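Local coordinates for PaaX domain-containing protein, C-domain protein (Mycobacterium tuberculosis, PDB 3KFW) that is of unknown function but probably acts as a DNA-binding transcriptional regulator of the PaaX type, at residues R114-N128 / H194-L206. Residues are numbered along the deposited sequence; the frame is centred on the assembly and turned at random.
Sequences RFGELREGVWMRPDN and HLLTDPMLPAELL
Arg114 reaches across to the type I turn Leu195 to Asp198 at the C-terminal end of helix 181-195 and holds the carbonyl of Leu196 side-on: NE and NH2 both donate to Leu196 O, NH2 at 2.9 Å. The oxygen lies in the guanidinium plane, although both nitrogens approach from above one face of its carbonyl plane. The chain is extended from CG to NE, with CG anti to the carbonyl carbon (chi1 -51°), which carries the group past Asp198 O. The bent side chain of Met200, a selenomethionine, lays its CE over one guanidinium face, and Arg114 NH1 is hydrogen-bonded to Ala76 O.

Further along, Asn128 ND2 donates almost straight to Met200 O (3.0 Å, 171°), with the oxygen in the amide plane. Pro126 and Pro202 cross at about a right angle, with Pro126 CG 3.8 Å from Pro202 CD, and Leu201 and Leu205 add methyl contacts to the Pro126 ring.

Between these grips, Arg125 is tied to its own segment: NE donates to Arg114 O at 2.9 Å and NH1 to Pro126 O, while CG sits over one face of Phe115. On the other segment, Asp198 OD1 accepts from Met200 N in an Asx turn, and its OD2 forms a salt bridge with Arg216 of helix 212-234.

Arg114 is the C-prime residue of the Schellman motif ending helix 100-112. The contact joins one end of the antiparallel sheet in the Cas2-like central domain to the segment between helices 181-195 and 212-234, in the PaaX C-terminal region.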
loop_
_atom_site.group_PDB
_atom_site.type_symbol
_atom_site.label_atom_id
_atom_site.label_comp_id
_atom_site.label_asym_id
_atom_site.label_seq_id
_atom_site.Cartn_x
_atom_site.Cartn_y
_atom_site.Cartn_z
ATOM N N ARG A 114 -14.981 -4.446 -14.331
ATOM C CA ARG A 114 -15.872 -3.567 -13.578
ATOM C C ARG A 114 -15.792 -3.786 -12.080
ATOM O O ARG A 114 -16.808 -3.848 -11.389
ATOM C CB ARG A 114 -17.290 -3.640 -14.155
ATOM C CG ARG A 114 -17.192 -3.415 -15.662
ATOM C CD ARG A 114 -18.466 -3.616 -16.384
ATOM N NE ARG A 114 -18.351 -2.910 -17.648
ATOM C CZ ARG A 114 -18.789 -3.402 -18.784
ATOM N NH1 ARG A 114 -19.354 -4.609 -18.783
ATOM N NH2 ARG A 114 -18.633 -2.717 -19.916
ATOM N N PHE A 115 -14.546 -3.922 -11.611
ATOM C CA PHE A 115 -14.196 -3.861 -10.198
ATOM C C PHE A 115 -13.859 -2.424 -9.821
ATOM O O PHE A 115 -13.363 -1.684 -10.654
ATOM C CB PHE A 115 -13.016 -4.796 -9.900
ATOM C CG PHE A 115 -13.423 -6.251 -9.813
ATOM C CD1 PHE A 115 -13.655 -6.998 -10.971
ATOM C CD2 PHE A 115 -13.565 -6.869 -8.596
ATOM C CE1 PHE A 115 -14.040 -8.317 -10.899
ATOM C CE2 PHE A 115 -13.949 -8.199 -8.524
ATOM C CZ PHE A 115 -14.204 -8.912 -9.668
ATOM N N GLY A 116 -14.197 -2.027 -8.591
ATOM C CA GLY A 116 -13.791 -0.729 -8.055
ATOM C C GLY A 116 -12.701 -0.914 -7.003
ATOM O O GLY A 116 -12.628 -1.916 -6.297
ATOM N N GLU A 117 -11.836 0.061 -6.914
ATOM C CA GLU A 117 -10.763 0.006 -5.982
ATOM C C GLU A 117 -11.200 0.602 -4.623
ATOM O O GLU A 117 -11.373 1.830 -4.508
ATOM C CB GLU A 117 -9.562 0.755 -6.577
ATOM C CG GLU A 117 -8.336 0.744 -5.710
ATOM C CD GLU A 117 -7.150 1.223 -6.458
ATOM O OE1 GLU A 117 -6.039 0.741 -6.172
ATOM O OE2 GLU A 117 -7.330 2.064 -7.380
ATOM N N LEU A 118 -11.379 -0.259 -3.612
ATOM C CA LEU A 118 -11.692 0.208 -2.265
ATOM C C LEU A 118 -10.528 0.989 -1.712
ATOM O O LEU A 118 -10.709 1.878 -0.873
ATOM C CB LEU A 118 -12.028 -0.946 -1.317
ATOM C CG LEU A 118 -12.343 -0.595 0.173
ATOM C CD1 LEU A 118 -13.502 0.428 0.420
ATOM C CD2 LEU A 118 -12.588 -1.852 0.992
ATOM N N ARG A 119 -9.317 0.667 -2.185
ATOM C CA ARG A 119 -8.074 1.202 -1.584
ATOM C C ARG A 119 -6.957 0.439 -2.206
ATOM O O ARG A 119 -7.199 -0.539 -2.938
ATOM C CB ARG A 119 -8.107 1.056 -0.050
ATOM C CG ARG A 119 -8.012 -0.355 0.559
ATOM C CD ARG A 119 -7.147 -0.341 1.895
ATOM N NE ARG A 119 -5.780 -0.687 1.499
ATOM C CZ ARG A 119 -4.640 -0.200 2.013
ATOM N NH1 ARG A 119 -4.628 0.656 3.032
ATOM N NH2 ARG A 119 -3.494 -0.602 1.490
ATOM N N GLU A 120 -5.739 0.876 -2.008
ATOM C CA GLU A 120 -4.578 0.202 -2.659
ATOM C C GLU A 120 -4.637 -1.348 -2.465
ATOM O O GLU A 120 -4.552 -1.857 -1.313
ATOM C CB GLU A 120 -3.229 0.799 -2.167
ATOM N N GLY A 121 -4.845 -2.058 -3.581
ATOM C CA GLY A 121 -4.726 -3.519 -3.646
ATOM C C GLY A 121 -5.992 -4.323 -3.282
ATOM O O GLY A 121 -5.939 -5.557 -3.195
ATOM N N VAL A 122 -7.106 -3.625 -3.032
ATOM C CA VAL A 122 -8.367 -4.232 -2.710
ATOM C C VAL A 122 -9.435 -3.805 -3.741
ATOM O O VAL A 122 -9.901 -2.653 -3.736
ATOM C CB VAL A 122 -8.869 -3.761 -1.310
ATOM C CG1 VAL A 122 -10.050 -4.553 -0.910
ATOM C CG2 VAL A 122 -7.783 -3.897 -0.244
ATOM N N TRP A 123 -9.843 -4.731 -4.603
ATOM C CA TRP A 123 -10.812 -4.462 -5.619
ATOM C C TRP A 123 -12.041 -5.304 -5.324
ATOM O O TRP A 123 -11.899 -6.432 -4.853
ATOM C CB TRP A 123 -10.239 -4.807 -6.981
ATOM C CG TRP A 123 -9.071 -4.003 -7.403
ATOM C CD1 TRP A 123 -7.749 -4.220 -7.062
ATOM C CD2 TRP A 123 -9.067 -2.890 -8.292
ATOM N NE1 TRP A 123 -6.940 -3.316 -7.688
ATOM C CE2 TRP A 123 -7.708 -2.478 -8.441
ATOM C CE3 TRP A 123 -10.072 -2.190 -8.975
ATOM C CZ2 TRP A 123 -7.334 -1.370 -9.206
ATOM C CZ3 TRP A 123 -9.706 -1.099 -9.759
ATOM C CH2 TRP A 123 -8.351 -0.691 -9.861
HETATM N N MSE A 124 -13.241 -4.761 -5.557
HETATM C CA MSE A 124 -14.492 -5.479 -5.222
HETATM C C MSE A 124 -15.544 -5.154 -6.199
HETATM O O MSE A 124 -15.450 -4.158 -6.894
HETATM C CB MSE A 124 -15.095 -5.045 -3.892
HETATM C CG MSE A 124 -14.272 -5.333 -2.746
HETATM SE SE MSE A 124 -14.932 -4.457 -1.135
HETATM C CE MSE A 124 -16.403 -5.687 -0.747
ATOM N N ARG A 125 -16.572 -5.982 -6.218
ATOM C CA ARG A 125 -17.796 -5.685 -6.952
ATOM C C ARG A 125 -18.840 -6.690 -6.504
ATOM O O ARG A 125 -18.489 -7.697 -5.911
ATOM C CB ARG A 125 -17.587 -5.727 -8.484
ATOM C CG ARG A 125 -17.365 -7.117 -9.041
ATOM C CD ARG A 125 -18.272 -7.378 -10.227
ATOM N NE ARG A 125 -18.581 -6.115 -10.887
ATOM C CZ ARG A 125 -19.792 -5.584 -10.964
ATOM N NH1 ARG A 125 -20.813 -6.204 -10.436
ATOM N NH2 ARG A 125 -19.952 -4.423 -11.566
ATOM N N PRO A 126 -20.137 -6.400 -6.734
ATOM C CA PRO A 126 -21.154 -7.407 -6.380
ATOM C C PRO A 126 -20.979 -8.673 -7.221
ATOM O O PRO A 126 -20.463 -8.584 -8.316
ATOM C CB PRO A 126 -22.464 -6.707 -6.714
ATOM C CG PRO A 126 -22.146 -5.249 -6.717
ATOM C CD PRO A 126 -20.734 -5.102 -7.125
ATOM N N ASP A 127 -21.398 -9.844 -6.753
ATOM C CA ASP A 127 -21.143 -11.034 -7.549
ATOM C C ASP A 127 -22.225 -11.307 -8.596
ATOM O O ASP A 127 -22.354 -12.446 -9.050
ATOM C CB ASP A 127 -20.898 -12.256 -6.663
ATOM C CG ASP A 127 -22.148 -12.758 -6.008
ATOM O OD1 ASP A 127 -23.156 -12.038 -6.073
ATOM O OD2 ASP A 127 -22.144 -13.878 -5.432
ATOM N N ASN A 128 -22.984 -10.270 -8.977
ATOM C CA ASN A 128 -24.041 -10.373 -10.003
ATOM C C ASN A 128 -23.512 -10.570 -11.452
ATOM O O ASN A 128 -24.223 -11.076 -12.291
ATOM C CB ASN A 128 -25.026 -9.187 -9.910
ATOM C CG ASN A 128 -24.368 -7.838 -10.230
ATOM O OD1 ASN A 128 -23.236 -7.579 -9.824
ATOM N ND2 ASN A 128 -25.070 -6.987 -10.971
ATOM N N HIS A 194 -19.321 5.632 -22.432
ATOM C CA HIS A 194 -19.782 5.782 -21.095
ATOM C C HIS A 194 -20.320 4.466 -20.497
ATOM O O HIS A 194 -20.024 4.148 -19.337
ATOM C CB HIS A 194 -20.808 6.899 -21.001
ATOM C CG HIS A 194 -20.989 7.414 -19.615
ATOM N ND1 HIS A 194 -19.922 7.740 -18.805
ATOM C CD2 HIS A 194 -22.102 7.657 -18.889
ATOM C CE1 HIS A 194 -20.371 8.198 -17.649
ATOM N NE2 HIS A 194 -21.691 8.161 -17.678
ATOM N N LEU A 195 -21.093 3.714 -21.249
ATOM C CA LEU A 195 -21.564 2.419 -20.747
ATOM C C LEU A 195 -20.436 1.421 -20.408
ATOM O O LEU A 195 -20.569 0.607 -19.476
ATOM C CB LEU A 195 -22.546 1.798 -21.721
ATOM C CG LEU A 195 -23.820 2.637 -21.877
ATOM C CD1 LEU A 195 -24.603 2.293 -23.138
ATOM C CD2 LEU A 195 -24.703 2.502 -20.644
ATOM N N LEU A 196 -19.325 1.516 -21.144
ATOM C CA LEU A 196 -18.187 0.618 -20.994
ATOM C C LEU A 196 -17.698 0.640 -19.572
ATOM O O LEU A 196 -17.143 -0.374 -19.098
ATOM C CB LEU A 196 -17.034 1.011 -21.933
ATOM C CG LEU A 196 -17.065 0.506 -23.397
ATOM C CD1 LEU A 196 -15.766 0.946 -24.079
ATOM C CD2 LEU A 196 -17.233 -1.000 -23.507
ATOM N N THR A 197 -17.894 1.798 -18.921
ATOM C CA THR A 197 -17.496 2.017 -17.542
ATOM C C THR A 197 -18.624 1.786 -16.553
ATOM O O THR A 197 -18.440 2.045 -15.366
ATOM C CB THR A 197 -16.920 3.465 -17.271
ATOM O OG1 THR A 197 -17.979 4.397 -17.160
ATOM C CG2 THR A 197 -15.898 3.944 -18.361
ATOM N N ASP A 198 -19.799 1.332 -17.035
ATOM C CA ASP A 198 -20.952 1.140 -16.176
ATOM C C ASP A 198 -20.615 0.134 -15.065
ATOM O O ASP A 198 -20.146 -0.989 -15.358
ATOM C CB ASP A 198 -22.118 0.615 -16.991
ATOM C CG ASP A 198 -23.462 0.591 -16.193
ATOM O OD1 ASP A 198 -23.518 0.521 -14.930
ATOM O OD2 ASP A 198 -24.496 0.648 -16.868
ATOM N N PRO A 199 -20.859 0.521 -13.789
ATOM C CA PRO A 199 -20.542 -0.458 -12.763
ATOM C C PRO A 199 -21.523 -1.617 -12.674
ATOM O O PRO A 199 -21.271 -2.541 -11.915
ATOM C CB PRO A 199 -20.493 0.365 -11.476
ATOM C CG PRO A 199 -21.240 1.583 -11.775
ATOM C CD PRO A 199 -21.028 1.861 -13.211
HETATM N N MSE A 200 -22.616 -1.579 -13.455
HETATM C CA MSE A 200 -23.487 -2.746 -13.642
HETATM C C MSE A 200 -24.016 -3.213 -12.325
HETATM O O MSE A 200 -23.917 -4.405 -12.021
HETATM C CB MSE A 200 -22.655 -3.878 -14.205
HETATM C CG MSE A 200 -23.313 -4.615 -15.250
HETATM SE SE MSE A 200 -23.530 -3.303 -16.638
HETATM C CE MSE A 200 -21.909 -3.616 -17.668
ATOM N N LEU A 201 -24.542 -2.271 -11.535
ATOM C CA LEU A 201 -24.914 -2.542 -10.162
ATOM C C LEU A 201 -26.241 -3.290 -10.127
ATOM O O LEU A 201 -27.110 -3.045 -10.957
ATOM C CB LEU A 201 -25.014 -1.224 -9.360
ATOM C CG LEU A 201 -23.739 -0.453 -8.950
ATOM C CD1 LEU A 201 -24.042 0.841 -8.259
ATOM C CD2 LEU A 201 -22.833 -1.258 -8.024
ATOM N N PRO A 202 -26.431 -4.176 -9.141
ATOM C CA PRO A 202 -27.752 -4.797 -9.036
ATOM C C PRO A 202 -28.823 -3.797 -8.583
ATOM O O PRO A 202 -28.511 -2.875 -7.817
ATOM C CB PRO A 202 -27.553 -5.817 -7.924
ATOM C CG PRO A 202 -26.516 -5.205 -7.043
ATOM C CD PRO A 202 -25.633 -4.361 -7.912
ATOM N N ALA A 203 -30.064 -4.006 -9.053
ATOM C CA ALA A 203 -31.286 -3.282 -8.608
ATOM C C ALA A 203 -31.218 -2.561 -7.258
ATOM O O ALA A 203 -31.337 -1.354 -7.219
ATOM C CB ALA A 203 -32.461 -4.214 -8.608
ATOM N N GLU A 204 -31.008 -3.300 -6.172
ATOM C CA GLU A 204 -31.044 -2.767 -4.795
ATOM C C GLU A 204 -30.057 -1.644 -4.526
ATOM O O GLU A 204 -30.184 -0.935 -3.521
ATOM C CB GLU A 204 -30.726 -3.862 -3.774
ATOM C CG GLU A 204 -31.670 -5.036 -3.779
ATOM C CD GLU A 204 -31.339 -6.106 -4.853
ATOM O OE1 GLU A 204 -31.348 -5.830 -6.099
ATOM O OE2 GLU A 204 -31.077 -7.254 -4.421
ATOM N N LEU A 205 -29.034 -1.513 -5.377
ATOM C CA LEU A 205 -27.969 -0.563 -5.068
ATOM C C LEU A 205 -28.024 0.617 -5.995
ATOM O O LEU A 205 -27.338 1.601 -5.751
ATOM C CB LEU A 205 -26.575 -1.211 -5.109
ATOM C CG LEU A 205 -26.425 -2.487 -4.294
ATOM C CD1 LEU A 205 -25.060 -3.001 -4.424
ATOM C CD2 LEU A 205 -26.766 -2.257 -2.783
ATOM N N LEU A 206 -28.826 0.500 -7.057
ATOM C CA LEU A 206 -28.981 1.569 -8.055
ATOM C C LEU A 206 -29.764 2.713 -7.405
ATOM O O LEU A 206 -30.845 2.477 -6.891
ATOM C CB LEU A 206 -29.766 1.082 -9.260
ATOM C CG LEU A 206 -29.116 0.103 -10.238
ATOM C CD1 LEU A 206 -30.195 -0.402 -11.285
ATOM C CD2 LEU A 206 -27.887 0.698 -10.943
#